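Local coordinates for protein SmhA (Serratia marcescens, PDB 7A27) that is one component of the tripartite alpha-pore-forming toxin Smh, which is expected to perforate target membranes, at residues A162-Q165 with A166-A170; S279-A282 with Q283-F287. One frame throughout, in Å; residues are numbered along the deposited sequence.

Contact 1: A162-Q165 with A166-A170; sequences AKQQ and AQTIA
Q164 meets T168 and Q167 within one turn of helix 160-188. The backbone oxygen of Q164 takes two bonds from T168. T168 N donates to Q164 O over 2.9 Å, nearly straight at 166°. T168 OG1 donates to the same Q164 O over 3.0 Å, from above the carbonyl plane. The threonine hydroxyl sits beside its own backbone N, which turns it back toward the preceding turn.

The side-chain amides of Q164 and Q167 also meet. Q164 NE2 donates to Q167 OE1 over 3.2 Å. The N-H...O angle is 136°, so the bond is bent. NE2 stands well above the carbonyl plane of Q167, and the two amide planes lie 81° apart. The Q164 chain first runs beside its carbonyl carbon, then bends at its second torsion, which carries NE2 forward along the helix. Q167 reaches out with an extended chain.

Backbone bonds frame this group. A166 N bonds to A162 O and Q167 N to K163 O. I169 N makes a weak bond to Q165 O, and I169 CG1 lies 3.4 Å from that oxygen. At the start of the helix, N159 OD1 accepts from A162 N. I169 packs on helix 247-268, against A263, Y264 and L267, and both A166 and I169 touch K278.

The helix thus has a polar outer face and a buried inner one. The threonine hydroxyl spends its hydrogen on a carbonyl of its own helix, while the glutamine pair, bent and exposed, is probably a modest addition to the backbone bonds.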
# COMPACT_ATOMS: atom_id res chain seq x y z
N ALA A 162 23.29 -24.19 14.97
CA ALA A 162 23.07 -23.26 13.83
C ALA A 162 21.58 -23.13 13.53
O ALA A 162 21.16 -22.00 13.20
CB ALA A 162 23.82 -23.73 12.61
N LYS A 163 20.82 -24.22 13.62
CA LYS A 163 19.35 -24.19 13.38
C LYS A 163 18.71 -23.27 14.41
O LYS A 163 17.76 -22.56 14.02
CB LYS A 163 18.70 -25.57 13.48
CG LYS A 163 18.89 -26.46 12.26
CD LYS A 163 18.00 -27.69 12.28
CE LYS A 163 18.27 -28.65 11.14
NZ LYS A 163 17.69 -29.99 11.41
N GLN A 164 19.20 -23.27 15.66
CA GLN A 164 18.63 -22.43 16.75
C GLN A 164 18.97 -20.97 16.45
O GLN A 164 18.07 -20.12 16.59
CB GLN A 164 19.10 -22.86 18.15
CG GLN A 164 18.37 -22.17 19.29
CD GLN A 164 16.88 -22.44 19.32
OE1 GLN A 164 16.42 -23.57 19.52
NE2 GLN A 164 16.12 -21.38 19.14
N GLN A 165 20.21 -20.69 16.04
CA GLN A 165 20.66 -19.32 15.69
C GLN A 165 19.82 -18.80 14.53
O GLN A 165 19.47 -17.61 14.56
CB GLN A 165 22.15 -19.32 15.35
CG GLN A 165 23.02 -19.51 16.58
CD GLN A 165 24.44 -19.92 16.24
OE1 GLN A 165 24.76 -20.28 15.12
NE2 GLN A 165 25.30 -19.87 17.24
N ALA A 166 19.47 -19.66 13.58
CA ALA A 166 18.65 -19.33 12.39
C ALA A 166 17.20 -19.06 12.79
O ALA A 166 16.59 -18.16 12.18
CB ALA A 166 18.72 -20.44 11.36
N GLN A 167 16.66 -19.85 13.73
CA GLN A 167 15.26 -19.71 14.20
C GLN A 167 15.15 -18.40 14.97
O GLN A 167 14.18 -17.67 14.74
CB GLN A 167 14.82 -20.90 15.05
CG GLN A 167 13.31 -21.06 15.19
CD GLN A 167 12.99 -21.80 16.48
OE1 GLN A 167 13.34 -21.34 17.57
NE2 GLN A 167 12.35 -22.96 16.37
N THR A 168 16.12 -18.10 15.83
CA THR A 168 16.17 -16.83 16.62
C THR A 168 16.00 -15.66 15.65
O THR A 168 15.18 -14.78 15.94
CB THR A 168 17.46 -16.70 17.44
OG1 THR A 168 17.53 -17.79 18.35
CG2 THR A 168 17.53 -15.40 18.21
N ILE A 169 16.72 -15.69 14.53
CA ILE A 169 16.67 -14.65 13.47
C ILE A 169 15.28 -14.64 12.84
O ILE A 169 14.68 -13.56 12.78
CB ILE A 169 17.80 -14.88 12.45
CG1 ILE A 169 19.16 -14.52 13.06
CG2 ILE A 169 17.55 -14.12 11.15
CD1 ILE A 169 20.34 -14.95 12.25
N ALA A 170 14.76 -15.79 12.40
CA ALA A 170 13.44 -15.90 11.74
C ALA A 170 12.38 -15.32 12.66
O ALA A 170 11.56 -14.55 12.17
CB ALA A 170 13.14 -17.34 11.38

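Contact 2: S279-A282 with Q283-F287; sequences SVQA and QAQLF
Q281 and Q285 lie one turn apart on helix 272-299, and their side-chain amides are set almost at right angles, with planes 86° apart. Q281 NE2 points to Q285 OE1 at 3.3 Å. The bond is weak, with an N-H...O angle of 124°. The bend at chi2 (53°) carries the Q281 amide forward along the helix. Q285 also bends at chi2, but its amide stands out from the helix, with OE1 turned back toward Q281. Both amides have other partners: Q281 OE1 bonds to Y57 OH, and Q285 NE2 to D289 OD1. Q281 OE1 also lies 3.9 Å from A284 CB.

Q283 is turned differently. Its CG lies beside its own backbone N, and the chain runs extended back toward S279. Q283 CG passes 3.5 Å from S279 O, so the aliphatic part lies close to the backbone. One water joins the two side chains. It donates to Q283 OE1 over 2.9 Å and is hydrogen-bonded to S279 OG at 2.8 Å. Q283 NE2 is held by Q38 OE1 and S234 O, so both ends of this buried amide are satisfied.

The backbone carries the regular helical pattern. A284 N bonds to V280 O, Q285 N to Q281 O, and L286 N bonds weakly to A282 O at 3.4 Å. L286 CG rests 3.6 Å from A282 O.

Several parts of the fold close round this part of the helix. V280 and A284 pack on Y57 and L61 of helix 48-96, Q281 on helix 104-155, and F287 on helix 14-37. S279 touches strand 230-237. Such a buried helix, with Q281 and Q283 bonded to neighbouring parts of the fold, belongs to the elongated helical bundle of a soluble alpha-pore-forming toxin component.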
# COMPACT_ATOMS: atom_id res chain seq x y z
N SER A 279 18.58 -12.22 5.58
CA SER A 279 18.41 -10.75 5.66
C SER A 279 17.63 -10.22 4.45
O SER A 279 16.77 -9.30 4.65
CB SER A 279 19.72 -10.06 5.76
OG SER A 279 19.52 -8.67 5.55
N VAL A 280 17.94 -10.74 3.25
CA VAL A 280 17.30 -10.35 1.96
C VAL A 280 15.85 -10.84 1.96
O VAL A 280 14.96 -10.03 1.63
CB VAL A 280 18.05 -10.90 0.74
CG1 VAL A 280 17.27 -10.71 -0.55
CG2 VAL A 280 19.42 -10.26 0.60
N GLN A 281 15.65 -12.12 2.29
CA GLN A 281 14.33 -12.79 2.29
C GLN A 281 13.38 -12.07 3.26
O GLN A 281 12.17 -12.01 2.94
CB GLN A 281 14.49 -14.27 2.63
CG GLN A 281 13.18 -14.99 2.88
CD GLN A 281 12.18 -14.80 1.77
OE1 GLN A 281 12.55 -14.53 0.62
NE2 GLN A 281 10.91 -14.96 2.13
N ALA A 282 13.88 -11.56 4.39
CA ALA A 282 13.06 -10.83 5.38
C ALA A 282 12.47 -9.57 4.73
O ALA A 282 11.29 -9.27 4.98
CB ALA A 282 13.90 -10.51 6.59
N GLN A 283 13.28 -8.87 3.94
CA GLN A 283 12.90 -7.63 3.21
C GLN A 283 11.92 -7.98 2.08
O GLN A 283 10.92 -7.25 1.91
CB GLN A 283 14.15 -6.92 2.70
CG GLN A 283 15.06 -6.37 3.78
CD GLN A 283 16.40 -5.91 3.24
OE1 GLN A 283 16.89 -6.41 2.22
NE2 GLN A 283 16.99 -4.94 3.94
N ALA A 284 12.16 -9.08 1.36
CA ALA A 284 11.29 -9.57 0.27
C ALA A 284 9.90 -9.86 0.84
O ALA A 284 8.92 -9.40 0.25
CB ALA A 284 11.88 -10.80 -0.36
N GLN A 285 9.86 -10.62 1.95
CA GLN A 285 8.62 -11.02 2.67
C GLN A 285 7.77 -9.78 2.89
O GLN A 285 6.60 -9.83 2.51
CB GLN A 285 8.97 -11.68 4.01
CG GLN A 285 7.81 -12.34 4.75
CD GLN A 285 7.49 -13.70 4.18
OE1 GLN A 285 8.32 -14.62 4.20
NE2 GLN A 285 6.27 -13.84 3.67
N LEU A 286 8.31 -8.70 3.46
CA LEU A 286 7.52 -7.48 3.76
C LEU A 286 6.89 -6.95 2.47
O LEU A 286 5.68 -6.66 2.49
CB LEU A 286 8.39 -6.40 4.41
CG LEU A 286 8.91 -6.73 5.80
CD1 LEU A 286 9.85 -5.63 6.29
CD2 LEU A 286 7.76 -6.94 6.77
N PHE A 287 7.70 -6.86 1.41
CA PHE A 287 7.28 -6.33 0.09
C PHE A 287 6.19 -7.22 -0.51
O PHE A 287 5.11 -6.69 -0.83
CB PHE A 287 8.47 -6.20 -0.86
CG PHE A 287 8.12 -5.80 -2.27
CD1 PHE A 287 7.71 -4.51 -2.56
CD2 PHE A 287 8.25 -6.70 -3.30
CE1 PHE A 287 7.37 -4.14 -3.85
CE2 PHE A 287 7.97 -6.32 -4.60
CZ PHE A 287 7.52 -5.04 -4.88
O HOH W 1 19.41 -7.55 2.95

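Overall arrangement
Contact 1 and contact 2 each lie within a short run of a single helix, one on helix 160-188 and the other on helix 272-299. Their centres are about 16 Å apart. The nearest atoms are about 6 Å apart, so they do not touch. K278, just before contact 2, packs on A166 and I169 and links the two helices. Both lie on the same side of the chain's centre, but the centre of contact 1 lies about 30 Å from it and that of contact 2 about 16 Å. Contact 1 is partly buried, whereas contact 2 is largely buried in the bundle. Both lie away from the calcium-binding residue N359, and no calcium is bound to this chain.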